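Local coordinates for protein PcyX_EBK42635 (Marine metagenome, PDB 5OWG) that probably reduces biliverdin to phycoerythrobilin in a ferredoxin-dependent, four-electron reaction, as a phage-related member of the bilin reductase family, at residues N27-Y32 with W52-I57; Y32-M37 with I57-L62; L80-T85 with K194-Y199; L84-P89 with D178-H183. All blocks are in the same frame, centred on the assembly; numbering follows the deposited sequence.

Interaction 1: residues N27-Y32 with W52-I57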
loop_
_atom_site.group_PDB
_atom_site.type_symbol
_atom_site.label_atom_id
_atom_site.label_comp_id
_atom_site.label_asym_id
_atom_site.label_seq_id
_atom_site.Cartn_x
_atom_site.Cartn_y
_atom_site.Cartn_z
ATOM N N ASN A 27 3.931 -12.873 8.275
ATOM C CA ASN A 27 5.137 -13.419 8.884
ATOM C C ASN A 27 5.984 -12.374 9.599
ATOM O O ASN A 27 6.878 -12.752 10.365
ATOM C CB ASN A 27 5.999 -14.109 7.822
ATOM C CG ASN A 27 5.602 -15.554 7.593
ATOM O OD1 ASN A 27 4.466 -15.952 7.853
ATOM N ND2 ASN A 27 6.548 -16.353 7.111
ATOM N N ASN A 28 5.738 -11.087 9.371
ATOM C CA ASN A 28 6.551 -10.023 9.952
ATOM C C ASN A 28 5.743 -9.031 10.770
ATOM O O ASN A 28 6.216 -8.569 11.813
ATOM C CB ASN A 28 7.296 -9.266 8.841
ATOM C CG ASN A 28 8.373 -10.105 8.184
ATOM O OD1 ASN A 28 9.560 -9.938 8.463
ATOM N ND2 ASN A 28 7.962 -11.012 7.305
ATOM N N LEU A 29 4.540 -8.691 10.327
ATOM C CA LEU A 29 3.691 -7.716 10.990
ATOM C C LEU A 29 2.525 -8.426 11.669
ATOM O O LEU A 29 2.395 -9.652 11.621
ATOM C CB LEU A 29 3.189 -6.677 9.983
ATOM C CG LEU A 29 4.263 -6.001 9.132
ATOM C CD1 LEU A 29 3.637 -5.230 7.990
ATOM C CD2 LEU A 29 5.103 -5.090 9.991
ATOM N N VAL A 30 1.670 -7.634 12.311
ATOM C CA VAL A 30 0.443 -8.126 12.925
ATOM C C VAL A 30 -0.723 -7.348 12.337
ATOM O O VAL A 30 -0.671 -6.116 12.243
ATOM C CB VAL A 30 0.475 -7.987 14.456
ATOM C CG1 VAL A 30 -0.828 -8.492 15.069
ATOM C CG2 VAL A 30 1.658 -8.747 15.023
ATOM N N GLU A 31 -1.770 -8.066 11.947
ATOM C CA GLU A 31 -2.956 -7.439 11.391
ATOM C C GLU A 31 -3.800 -6.819 12.496
ATOM O O GLU A 31 -3.882 -7.338 13.613
ATOM C CB GLU A 31 -3.785 -8.460 10.612
ATOM C CG GLU A 31 -4.983 -7.865 9.902
ATOM C CD GLU A 31 -5.599 -8.827 8.910
ATOM O OE1 GLU A 31 -5.259 -10.028 8.954
ATOM O OE2 GLU A 31 -6.420 -8.385 8.079
ATOM N N TYR A 32 -4.433 -5.695 12.171
ATOM C CA TYR A 32 -5.290 -4.986 13.108
ATOM C C TYR A 32 -6.464 -4.393 12.342
ATOM O O TYR A 32 -6.422 -4.248 11.117
ATOM C CB TYR A 32 -4.525 -3.882 13.852
ATOM C CG TYR A 32 -4.160 -2.704 12.984
ATOM C CD1 TYR A 32 -3.033 -2.739 12.173
ATOM C CD2 TYR A 32 -4.940 -1.557 12.974
ATOM C CE1 TYR A 32 -2.695 -1.664 11.377
ATOM C CE2 TYR A 32 -4.612 -0.477 12.181
ATOM C CZ TYR A 32 -3.488 -0.535 11.383
ATOM O OH TYR A 32 -3.154 0.536 10.590
ATOM N N TRP A 52 -1.814 -3.972 8.533
ATOM C CA TRP A 52 -0.894 -4.540 9.506
ATOM C C TRP A 52 0.000 -3.436 10.051
ATOM O O TRP A 52 0.093 -2.345 9.480
ATOM C CB TRP A 52 0.002 -5.639 8.904
ATOM C CG TRP A 52 -0.701 -6.836 8.326
ATOM C CD1 TRP A 52 -0.729 -8.101 8.844
ATOM C CD2 TRP A 52 -1.449 -6.888 7.105
ATOM N NE1 TRP A 52 -1.451 -8.933 8.024
ATOM C CE2 TRP A 52 -1.906 -8.213 6.951
ATOM C CE3 TRP A 52 -1.780 -5.943 6.130
ATOM C CZ2 TRP A 52 -2.677 -8.614 5.862
ATOM C CZ3 TRP A 52 -2.546 -6.344 5.050
ATOM C CH2 TRP A 52 -2.986 -7.668 4.926
ATOM N N ASN A 53 0.666 -3.730 11.163
ATOM C CA ASN A 53 1.717 -2.855 11.661
ATOM C C ASN A 53 2.603 -3.641 12.615
ATOM O O ASN A 53 2.234 -4.715 13.099
ATOM C CB ASN A 53 1.143 -1.617 12.360
ATOM C CG ASN A 53 0.284 -1.966 13.563
ATOM O OD1 ASN A 53 0.466 -3.005 14.198
ATOM N ND2 ASN A 53 -0.658 -1.089 13.885
ATOM N N ASN A 54 3.788 -3.091 12.870
ATOM C CA ASN A 54 4.650 -3.590 13.931
ATOM C C ASN A 54 5.410 -2.405 14.515
ATOM O O ASN A 54 5.163 -1.248 14.159
ATOM C CB ASN A 54 5.584 -4.701 13.422
ATOM C CG ASN A 54 6.718 -4.184 12.546
ATOM O OD1 ASN A 54 6.888 -2.980 12.354
ATOM N ND2 ASN A 54 7.509 -5.110 12.009
ATOM N N ARG A 55 6.334 -2.706 15.429
ATOM C CA ARG A 55 7.102 -1.658 16.093
ATOM C C ARG A 55 7.697 -0.679 15.092
ATOM O O ARG A 55 7.732 0.532 15.343
ATOM C CB ARG A 55 8.207 -2.294 16.943
ATOM C CG ARG A 55 9.327 -1.340 17.357
ATOM C CD ARG A 55 10.301 -2.004 18.325
ATOM N NE ARG A 55 11.461 -1.162 18.606
ATOM C CZ ARG A 55 12.546 -1.569 19.261
ATOM N NH1 ARG A 55 12.631 -2.817 19.706
ATOM N NH2 ARG A 55 13.551 -0.730 19.470
ATOM N N TYR A 56 8.157 -1.179 13.948
ATOM C CA TYR A 56 8.915 -0.360 13.015
ATOM C C TYR A 56 8.068 0.228 11.896
ATOM O O TYR A 56 8.488 1.212 11.276
ATOM C CB TYR A 56 10.053 -1.190 12.410
ATOM C CG TYR A 56 10.940 -1.847 13.447
ATOM C CD1 TYR A 56 11.941 -1.130 14.088
ATOM C CD2 TYR A 56 10.770 -3.182 13.786
ATOM C CE1 TYR A 56 12.750 -1.726 15.039
ATOM C CE2 TYR A 56 11.575 -3.787 14.732
ATOM C CZ TYR A 56 12.564 -3.054 15.356
ATOM O OH TYR A 56 13.368 -3.647 16.300
ATOM N N ILE A 57 6.898 -0.343 11.624
ATOM C CA ILE A 57 6.033 0.090 10.532
ATOM C C ILE A 57 4.672 0.413 11.133
ATOM O O ILE A 57 3.933 -0.496 11.532
ATOM C CB ILE A 57 5.918 -0.983 9.440
ATOM C CG1 ILE A 57 7.283 -1.232 8.789
ATOM C CG2 ILE A 57 4.895 -0.580 8.385
ATOM C CD1 ILE A 57 7.419 -2.613 8.183
#
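E31 lies across the W52 indole, its CB 3.8 Å from the centroid of the five-membered ring and 28° off the normal, a CH-pi contact over the face. The methylenes of a glutamate serve well here because its carboxylate can turn to R50 in a salt bridge, while W52 NE1 donates to N26. L29 meets W52 at about a right angle, CB to CB 3.5 Å, and its CD2 reaches I57 CD1 at 3.8 Å, contacts that suit a branched apolar residue; CD2 also lies against the N54 amide, 3.1 Å from N54 ND2. On the face that carries V30 and N53, the N53 amide lies almost parallel to the Y32 ring (planes 12° apart), with N53 ND2 3.3 Å from Y32 CE1 and over one ring face. N53 CG stands between its backbone N and carbonyl carbon (chi1 61°), and this brings the amide up to the ring. The backbones join through V30 N to N53 O (3.1 Å) and N53 N to V30 O (2.9 Å). Beyond them N54 OD1 accepts from Y56 N in an Asx turn and also from I57 N, together an Asx motif. Short edge strand 30-32 thus pairs antiparallel with strand 47-53, at the rim of the central sheet of the bilin reductase fold.

Interaction 2: residues Y32-M37 with I57-L62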
loop_
_atom_site.group_PDB
_atom_site.type_symbol
_atom_site.label_atom_id
_atom_site.label_comp_id
_atom_site.label_asym_id
_atom_site.label_seq_id
_atom_site.Cartn_x
_atom_site.Cartn_y
_atom_site.Cartn_z
ATOM N N TYR A 32 -4.433 -5.695 12.171
ATOM C CA TYR A 32 -5.290 -4.986 13.108
ATOM C C TYR A 32 -6.464 -4.393 12.342
ATOM O O TYR A 32 -6.422 -4.248 11.117
ATOM C CB TYR A 32 -4.525 -3.882 13.852
ATOM C CG TYR A 32 -4.160 -2.704 12.984
ATOM C CD1 TYR A 32 -3.033 -2.739 12.173
ATOM C CD2 TYR A 32 -4.940 -1.557 12.974
ATOM C CE1 TYR A 32 -2.695 -1.664 11.377
ATOM C CE2 TYR A 32 -4.612 -0.477 12.181
ATOM C CZ TYR A 32 -3.488 -0.535 11.383
ATOM O OH TYR A 32 -3.154 0.536 10.590
ATOM N N ASN A 33 -7.518 -4.053 13.079
ATOM C CA ASN A 33 -8.727 -3.475 12.497
ATOM C C ASN A 33 -8.646 -1.961 12.647
ATOM O O ASN A 33 -8.833 -1.424 13.741
ATOM C CB ASN A 33 -9.976 -4.037 13.168
ATOM C CG ASN A 33 -10.121 -5.535 12.977
ATOM O OD1 ASN A 33 -10.245 -6.286 13.946
ATOM N ND2 ASN A 33 -10.107 -5.979 11.724
ATOM N N GLU A 34 -8.374 -1.272 11.544
ATOM C CA GLU A 34 -8.258 0.181 11.584
ATOM C C GLU A 34 -9.647 0.808 11.662
ATOM O O GLU A 34 -10.540 0.411 10.907
ATOM C CB GLU A 34 -7.517 0.700 10.355
ATOM C CG GLU A 34 -7.253 2.198 10.391
ATOM C CD GLU A 34 -6.457 2.685 9.194
ATOM O OE1 GLU A 34 -7.010 2.701 8.074
ATOM O OE2 GLU A 34 -5.276 3.048 9.373
ATOM N N PRO A 35 -9.869 1.776 12.551
ATOM C CA PRO A 35 -11.193 2.405 12.639
ATOM C C PRO A 35 -11.644 2.962 11.296
ATOM O O PRO A 35 -10.899 3.672 10.616
ATOM C CB PRO A 35 -10.985 3.518 13.672
ATOM C CG PRO A 35 -9.834 3.075 14.486
ATOM C CD PRO A 35 -8.939 2.309 13.563
ATOM N N GLY A 36 -12.881 2.637 10.917
ATOM C CA GLY A 36 -13.479 3.113 9.693
ATOM C C GLY A 36 -13.375 2.150 8.526
ATOM O O GLY A 36 -14.209 2.206 7.613
ATOM N N MET A 37 -12.374 1.265 8.533
ATOM C CA MET A 37 -12.145 0.393 7.388
ATOM C C MET A 37 -13.250 -0.639 7.210
ATOM O O MET A 37 -13.423 -1.150 6.098
ATOM C CB MET A 37 -10.800 -0.321 7.527
ATOM C CG MET A 37 -10.289 -0.914 6.221
ATOM S SD MET A 37 -9.728 0.355 5.072
ATOM C CE MET A 37 -8.205 0.884 5.857
ATOM N N ILE A 57 6.898 -0.343 11.624
ATOM C CA ILE A 57 6.033 0.090 10.532
ATOM C C ILE A 57 4.672 0.413 11.133
ATOM O O ILE A 57 3.933 -0.496 11.532
ATOM C CB ILE A 57 5.918 -0.983 9.440
ATOM C CG1 ILE A 57 7.283 -1.232 8.789
ATOM C CG2 ILE A 57 4.895 -0.580 8.385
ATOM C CD1 ILE A 57 7.419 -2.613 8.183
ATOM N N ARG A 58 4.332 1.704 11.195
ATOM C CA ARG A 58 3.074 2.097 11.822
ATOM C C ARG A 58 1.868 1.643 11.013
ATOM O O ARG A 58 0.814 1.354 11.592
ATOM C CB ARG A 58 3.026 3.614 12.029
ATOM C CG ARG A 58 2.894 4.446 10.760
ATOM C CD ARG A 58 2.642 5.907 11.101
ATOM N NE ARG A 58 2.551 6.742 9.905
ATOM C CZ ARG A 58 1.431 6.973 9.224
ATOM N NH1 ARG A 58 0.279 6.436 9.607
ATOM N NH2 ARG A 58 1.464 7.747 8.149
ATOM N N ARG A 59 1.991 1.569 9.689
ATOM C CA ARG A 59 0.841 1.216 8.866
ATOM C C ARG A 59 1.280 0.500 7.598
ATOM O O ARG A 59 2.153 0.982 6.870
ATOM C CB ARG A 59 0.021 2.461 8.514
ATOM C CG ARG A 59 -1.271 2.148 7.784
ATOM C CD ARG A 59 -2.155 3.377 7.652
ATOM N NE ARG A 59 -3.481 3.046 7.130
ATOM C CZ ARG A 59 -3.820 3.072 5.844
ATOM N NH1 ARG A 59 -2.935 3.419 4.916
ATOM N NH2 ARG A 59 -5.055 2.752 5.481
ATOM N N ALA A 60 0.661 -0.652 7.350
ATOM C CA ALA A 60 0.812 -1.404 6.109
ATOM C C ALA A 60 -0.585 -1.778 5.643
ATOM O O ALA A 60 -1.312 -2.465 6.366
ATOM C CB ALA A 60 1.669 -2.655 6.316
ATOM N N HIS A 61 -0.961 -1.338 4.443
ATOM C CA HIS A 61 -2.352 -1.358 4.004
ATOM C C HIS A 61 -2.453 -2.072 2.666
ATOM O O HIS A 61 -1.810 -1.664 1.695
ATOM C CB HIS A 61 -2.896 0.070 3.898
ATOM C CG HIS A 61 -4.294 0.158 3.370
ATOM N ND1 HIS A 61 -4.784 1.290 2.759
ATOM C CD2 HIS A 61 -5.308 -0.739 3.373
ATOM C CE1 HIS A 61 -6.039 1.087 2.400
ATOM N NE2 HIS A 61 -6.382 -0.137 2.762
ATOM N N LEU A 62 -3.268 -3.124 2.614
ATOM C CA LEU A 62 -3.520 -3.873 1.388
ATOM C C LEU A 62 -4.955 -3.620 0.949
ATOM O O LEU A 62 -5.899 -3.986 1.657
ATOM C CB LEU A 62 -3.279 -5.369 1.590
ATOM C CG LEU A 62 -3.545 -6.249 0.363
ATOM C CD1 LEU A 62 -2.511 -5.987 -0.725
ATOM C CD2 LEU A 62 -3.573 -7.720 0.744
#
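The guanidinium of R59 and the carboxylate of E34 lie nearly coplanar, 5° apart, and meet edge to edge. R59 grips side-on: NE gives to E34 OE2 at 2.9 Å and NH2 to E34 OE1 at 3.2 Å, each oxygen being met on its syn side. This two-pronged salt bridge fixes the rotation of both groups, a task suited to arginine, whose flat head can offer two parallel N-H bonds. H61 CB lies over one face of the guanidinium, and M37 CE comes to its edge, 3.7 Å from R59 NH2. The same methyl sits over one face of the H61 ring, 4.1 Å from the centroid and 27° off the normal, as a CH-pi contact. The M37 chain bends at chi2 and chi3 (both 72°), which folds its flexible thioether end back over the ring. Y32 OH touches the aliphatic part of R59, 3.7 Å from CG, its ring steeply inclined to the guanidinium. Outside the pair, R59 NH1 donates to L231 O, E34 OE1 also accepts from N230, and H61 NE2 is hydrogen-bonded to N49. The type II turn from E34 to M37, in which glycine suits the third position, is thereby tied to strand 57-67 at a classic beta bulge, where R58 and R59 both face F81.

Interaction 3: residues L80-T85 with K194-Y199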
loop_
_atom_site.group_PDB
_atom_site.type_symbol
_atom_site.label_atom_id
_atom_site.label_comp_id
_atom_site.label_asym_id
_atom_site.label_seq_id
_atom_site.Cartn_x
_atom_site.Cartn_y
_atom_site.Cartn_z
ATOM N N LEU A 80 3.221 1.073 2.701
ATOM C CA LEU A 80 3.808 0.893 4.024
ATOM C C LEU A 80 4.407 2.211 4.493
ATOM O O LEU A 80 5.288 2.765 3.828
ATOM C CB LEU A 80 4.885 -0.196 4.015
ATOM C CG LEU A 80 4.456 -1.628 4.342
ATOM C CD1 LEU A 80 3.670 -2.251 3.199
ATOM C CD2 LEU A 80 5.668 -2.486 4.689
ATOM N N PHE A 81 3.932 2.705 5.642
ATOM C CA PHE A 81 4.516 3.873 6.294
ATOM C C PHE A 81 5.371 3.433 7.474
ATOM O O PHE A 81 4.886 2.669 8.321
ATOM C CB PHE A 81 3.423 4.819 6.785
ATOM C CG PHE A 81 2.783 5.639 5.700
ATOM C CD1 PHE A 81 3.394 6.791 5.232
ATOM C CD2 PHE A 81 1.559 5.273 5.169
ATOM C CE1 PHE A 81 2.803 7.553 4.243
ATOM C CE2 PHE A 81 0.962 6.032 4.179
ATOM C CZ PHE A 81 1.585 7.173 3.715
ATOM N N PRO A 82 6.624 3.871 7.591
ATOM C CA PRO A 82 7.416 3.525 8.779
ATOM C C PRO A 82 6.951 4.300 10.005
ATOM O O PRO A 82 6.116 5.202 9.933
ATOM C CB PRO A 82 8.844 3.908 8.381
ATOM C CG PRO A 82 8.676 4.952 7.334
ATOM C CD PRO A 82 7.434 4.578 6.582
ATOM N N MET A 83 7.514 3.928 11.155
ATOM C CA MET A 83 7.159 4.569 12.413
ATOM C C MET A 83 7.755 5.978 12.476
ATOM O O MET A 83 8.606 6.366 11.669
ATOM C CB MET A 83 7.627 3.712 13.593
ATOM C CG MET A 83 6.987 4.043 14.942
ATOM S SD MET A 83 5.184 4.000 14.915
ATOM C CE MET A 83 4.896 2.270 14.564
ATOM N N LEU A 84 7.298 6.747 13.468
ATOM C CA LEU A 84 7.441 8.198 13.469
ATOM C C LEU A 84 8.822 8.708 13.877
ATOM O O LEU A 84 9.075 9.906 13.714
ATOM C CB LEU A 84 6.378 8.810 14.387
ATOM C CG LEU A 84 4.928 8.507 13.986
ATOM C CD1 LEU A 84 3.957 9.068 15.011
ATOM C CD2 LEU A 84 4.602 9.051 12.599
ATOM N N THR A 85 9.715 7.872 14.409
ATOM C CA THR A 85 11.111 8.276 14.556
ATOM C C THR A 85 11.970 7.812 13.388
ATOM O O THR A 85 13.166 8.120 13.350
ATOM C CB THR A 85 11.718 7.749 15.865
ATOM O OG1 THR A 85 11.696 6.316 15.878
ATOM C CG2 THR A 85 10.970 8.286 17.077
ATOM N N LYS A 194 5.505 15.449 9.259
ATOM C CA LYS A 194 5.416 16.368 8.129
ATOM C C LYS A 194 5.708 15.656 6.812
ATOM O O LYS A 194 4.974 15.811 5.830
ATOM C CB LYS A 194 6.388 17.529 8.341
ATOM C CG LYS A 194 6.288 18.641 7.308
ATOM C CD LYS A 194 7.404 19.667 7.480
ATOM C CE LYS A 194 7.454 20.233 8.895
ATOM N NZ LYS A 194 6.124 20.712 9.363
ATOM N N ALA A 195 6.782 14.865 6.777
ATOM C CA ALA A 195 7.200 14.237 5.528
ATOM C C ALA A 195 6.162 13.233 5.039
ATOM O O ALA A 195 5.810 13.215 3.854
ATOM C CB ALA A 195 8.561 13.565 5.711
ATOM N N GLN A 196 5.660 12.386 5.939
ATOM C CA GLN A 196 4.709 11.358 5.525
ATOM C C GLN A 196 3.375 11.969 5.114
ATOM O O GLN A 196 2.747 11.511 4.151
ATOM C CB GLN A 196 4.519 10.338 6.648
ATOM C CG GLN A 196 5.754 9.492 6.911
ATOM C CD GLN A 196 5.501 8.374 7.902
ATOM O OE1 GLN A 196 4.443 8.309 8.529
ATOM N NE2 GLN A 196 6.474 7.481 8.046
ATOM N N ASN A 197 2.923 13.003 5.826
ATOM C CA ASN A 197 1.682 13.677 5.454
ATOM C C ASN A 197 1.801 14.323 4.079
ATOM O O ASN A 197 0.932 14.144 3.218
ATOM C CB ASN A 197 1.319 14.722 6.509
ATOM C CG ASN A 197 0.840 14.100 7.804
ATOM O OD1 ASN A 197 0.866 12.881 7.969
ATOM N ND2 ASN A 197 0.401 14.940 8.734
ATOM N N TYR A 198 2.871 15.094 3.860
ATOM C CA TYR A 198 3.099 15.709 2.555
ATOM C C TYR A 198 2.969 14.685 1.436
ATOM O O TYR A 198 2.434 14.986 0.362
ATOM C CB TYR A 198 4.481 16.364 2.529
ATOM C CG TYR A 198 4.821 17.076 1.237
ATOM C CD1 TYR A 198 4.404 18.381 1.008
ATOM C CD2 TYR A 198 5.574 16.447 0.253
ATOM C CE1 TYR A 198 4.717 19.037 -0.168
ATOM C CE2 TYR A 198 5.893 17.094 -0.926
ATOM C CZ TYR A 198 5.463 18.389 -1.132
ATOM O OH TYR A 198 5.780 19.034 -2.305
ATOM N N TYR A 199 3.451 13.463 1.671
ATOM C CA TYR A 199 3.261 12.385 0.708
ATOM C C TYR A 199 1.791 11.999 0.602
ATOM O O TYR A 199 1.310 11.652 -0.483
ATOM C CB TYR A 199 4.112 11.181 1.111
ATOM C CG TYR A 199 3.824 9.910 0.342
ATOM C CD1 TYR A 199 2.787 9.065 0.720
ATOM C CD2 TYR A 199 4.600 9.543 -0.750
ATOM C CE1 TYR A 199 2.523 7.901 0.025
ATOM C CE2 TYR A 199 4.345 8.380 -1.450
ATOM C CZ TYR A 199 3.307 7.562 -1.057
ATOM O OH TYR A 199 3.048 6.404 -1.752
#
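With chi1 at -68°, Q196 sets CG beside its backbone N and then runs out extended from helix 189-204, carrying the amide to the backbone at P82. F81 likewise has CG beside its backbone N, and its side chain slides past that of Q196 in the opposite direction, with F81 CD1 3.8 Å from Q196 CD. Q196 NE2 gives a straight hydrogen bond to P82 O, 3.0 Å long and 179° at the hydrogen; the acceptor lies in the plane of the amide, while the donor stands above the plane of the carbonyl. NE2 also rests against the proline ring, 3.4 Å from P82 CD. One turn on, Y199 adds apolar contact: its CD1 is 3.7 Å from F81 CZ, and the two ring planes stand 82° apart with centroids 5.7 Å from each other. L84 CD2 lies 4.1 Å from Q196 OE1. That oxygen accepts from R58 NE, so both ends of the amide are used. Glutamine suits the place because it donates and accepts at once in a buried position. Set among aromatic and apolar groups, its amide therefore bridges the backbone at P82 and R58 of strand 57-67, fastening the helix to two neighbouring parts of the sheet.

Interaction 4: residues L84-P89 with D178-H183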
loop_
_atom_site.group_PDB
_atom_site.type_symbol
_atom_site.label_atom_id
_atom_site.label_comp_id
_atom_site.label_asym_id
_atom_site.label_seq_id
_atom_site.Cartn_x
_atom_site.Cartn_y
_atom_site.Cartn_z
ATOM N N LEU A 84 7.298 6.747 13.468
ATOM C CA LEU A 84 7.441 8.198 13.469
ATOM C C LEU A 84 8.822 8.708 13.877
ATOM O O LEU A 84 9.075 9.906 13.714
ATOM C CB LEU A 84 6.378 8.810 14.387
ATOM C CG LEU A 84 4.928 8.507 13.986
ATOM C CD1 LEU A 84 3.957 9.068 15.011
ATOM C CD2 LEU A 84 4.602 9.051 12.599
ATOM N N THR A 85 9.715 7.872 14.409
ATOM C CA THR A 85 11.111 8.276 14.556
ATOM C C THR A 85 11.970 7.812 13.388
ATOM O O THR A 85 13.166 8.120 13.350
ATOM C CB THR A 85 11.718 7.749 15.865
ATOM O OG1 THR A 85 11.696 6.316 15.878
ATOM C CG2 THR A 85 10.970 8.286 17.077
ATOM N N ASN A 86 11.390 7.081 12.443
ATOM C CA ASN A 86 12.099 6.624 11.260
ATOM C C ASN A 86 11.944 7.640 10.137
ATOM O O ASN A 86 10.900 8.284 9.992
ATOM C CB ASN A 86 11.565 5.262 10.817
ATOM C CG ASN A 86 12.394 4.634 9.714
ATOM O OD1 ASN A 86 13.027 5.329 8.919
ATOM N ND2 ASN A 86 12.388 3.308 9.660
ATOM N N GLY A 87 13.001 7.782 9.342
ATOM C CA GLY A 87 12.997 8.711 8.229
ATOM C C GLY A 87 13.058 8.002 6.893
ATOM O O GLY A 87 13.411 8.607 5.876
ATOM N N GLY A 88 12.706 6.720 6.882
ATOM C CA GLY A 88 12.836 5.907 5.696
ATOM C C GLY A 88 11.792 6.217 4.645
ATOM O O GLY A 88 10.839 6.968 4.876
ATOM N N PRO A 89 11.958 5.636 3.454
ATOM C CA PRO A 89 11.003 5.884 2.368
ATOM C C PRO A 89 9.655 5.222 2.614
ATOM O O PRO A 89 9.373 4.751 3.720
ATOM C CB PRO A 89 11.710 5.290 1.143
ATOM C CG PRO A 89 12.594 4.233 1.698
ATOM C CD PRO A 89 13.039 4.721 3.047
ATOM N N ASP A 178 12.691 -5.746 6.242
ATOM C CA ASP A 178 13.921 -6.049 6.966
ATOM C C ASP A 178 14.780 -4.804 7.159
ATOM O O ASP A 178 15.217 -4.510 8.277
ATOM C CB ASP A 178 14.703 -7.129 6.218
ATOM C CG ASP A 178 16.129 -7.276 6.721
ATOM O OD1 ASP A 178 16.394 -6.939 7.893
ATOM O OD2 ASP A 178 16.992 -7.721 5.934
ATOM N N LYS A 179 15.044 -4.064 6.082
ATOM C CA LYS A 179 15.994 -2.959 6.160
ATOM C C LYS A 179 15.415 -1.736 6.860
ATOM O O LYS A 179 16.171 -0.964 7.459
ATOM C CB LYS A 179 16.469 -2.580 4.759
ATOM C CG LYS A 179 17.219 -3.692 4.043
ATOM C CD LYS A 179 17.589 -3.298 2.621
ATOM C CE LYS A 179 18.368 -4.400 1.917
ATOM N NZ LYS A 179 19.656 -4.711 2.597
ATOM N N ILE A 180 14.097 -1.536 6.800
ATOM C CA ILE A 180 13.507 -0.363 7.441
ATOM C C ILE A 180 13.789 -0.374 8.937
ATOM O O ILE A 180 13.875 0.685 9.570
ATOM C CB ILE A 180 11.992 -0.294 7.148
ATOM C CG1 ILE A 180 11.413 1.054 7.585
ATOM C CG2 ILE A 180 11.245 -1.417 7.860
ATOM C CD1 ILE A 180 11.882 2.237 6.750
ATOM N N ARG A 181 13.943 -1.563 9.525
ATOM C CA ARG A 181 14.232 -1.659 10.953
ATOM C C ARG A 181 15.498 -0.891 11.314
ATOM O O ARG A 181 15.592 -0.308 12.400
ATOM C CB ARG A 181 14.364 -3.127 11.359
ATOM C CG ARG A 181 13.099 -3.948 11.156
ATOM C CD ARG A 181 13.409 -5.382 10.750
ATOM N NE ARG A 181 14.109 -6.126 11.793
ATOM C CZ ARG A 181 14.714 -7.296 11.598
ATOM N NH1 ARG A 181 14.719 -7.856 10.396
ATOM N NH2 ARG A 181 15.323 -7.904 12.606
ATOM N N ASN A 182 16.479 -0.870 10.409
ATOM C CA ASN A 182 17.785 -0.279 10.691
ATOM C C ASN A 182 17.758 1.240 10.774
ATOM O O ASN A 182 18.824 1.848 10.924
ATOM C CB ASN A 182 18.790 -0.694 9.616
ATOM C CG ASN A 182 19.083 -2.177 9.633
ATOM O OD1 ASN A 182 19.309 -2.766 10.689
ATOM N ND2 ASN A 182 19.081 -2.791 8.455
ATOM N N HIS A 183 16.587 1.870 10.674
ATOM C CA HIS A 183 16.486 3.324 10.621
ATOM C C HIS A 183 15.581 3.877 11.715
ATOM O O HIS A 183 15.111 5.015 11.616
ATOM C CB HIS A 183 15.997 3.746 9.238
ATOM C CG HIS A 183 16.951 3.396 8.140
ATOM N ND1 HIS A 183 18.061 4.159 7.848
ATOM C CD2 HIS A 183 16.976 2.351 7.280
ATOM C CE1 HIS A 183 18.723 3.604 6.847
ATOM N NE2 HIS A 183 18.086 2.506 6.485
#
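I180, near the C-terminal part of helix 161-179, sends its CG1 branch to the loop between strands 73-82 and 90-96, where it meets N86 and G88. Setting CG1 anti to the backbone N (chi1 -169°) lets CD1 reach N86 ND2 at 3.1 Å and G88 CA at 3.9 Å. With G88 lacking a side chain, the loop can pass close to this methyl, and the isoleucine's long branch fills the space beside the glycine backbone. I180 O lies 3.0 Å from N86 ND2. At H183 the chain returns to N86: H183 CB lies 3.4 Å from N86 OD1, and the histidine O takes a CA-H contact from N86 CA at 3.4 Å, 146° at the hydrogen. The imidazole continues beyond the contact, its ND1 hydrogen-bonded to E186 and its ring meeting that of H117. Asparagine suits this buried corner because its short, flat amide fits between the I180 branch and the H183 backbone, the two crossing it obliquely. The chemistry implies a junction built on close contact between one asparagine amide and the I180 and H183 groups, with the histidine ring anchored separately by its own partners.

Interactions 1 and 2 have centres about 9 Å apart and share Y32 and I57, their segments alternating along the chain; interactions 3 and 4, about 10 Å apart, both come later and open from the same stretch, sharing L84 and T85. The first three all reach the antiparallel six-stranded sheet, in which strands 30-32, 47-53, 57-67 and 73-82 lie side by side. R58, in the bulge of interaction 2, hydrogen-bonds Q196 of interaction 3, and I57 packs on I180 of interaction 4. Of two helices consecutive in the chain, 189-204 is joined to the sheet itself and 161-179 to the 84-89 loop, giving the layered alpha/beta/alpha build of the bilin reductases.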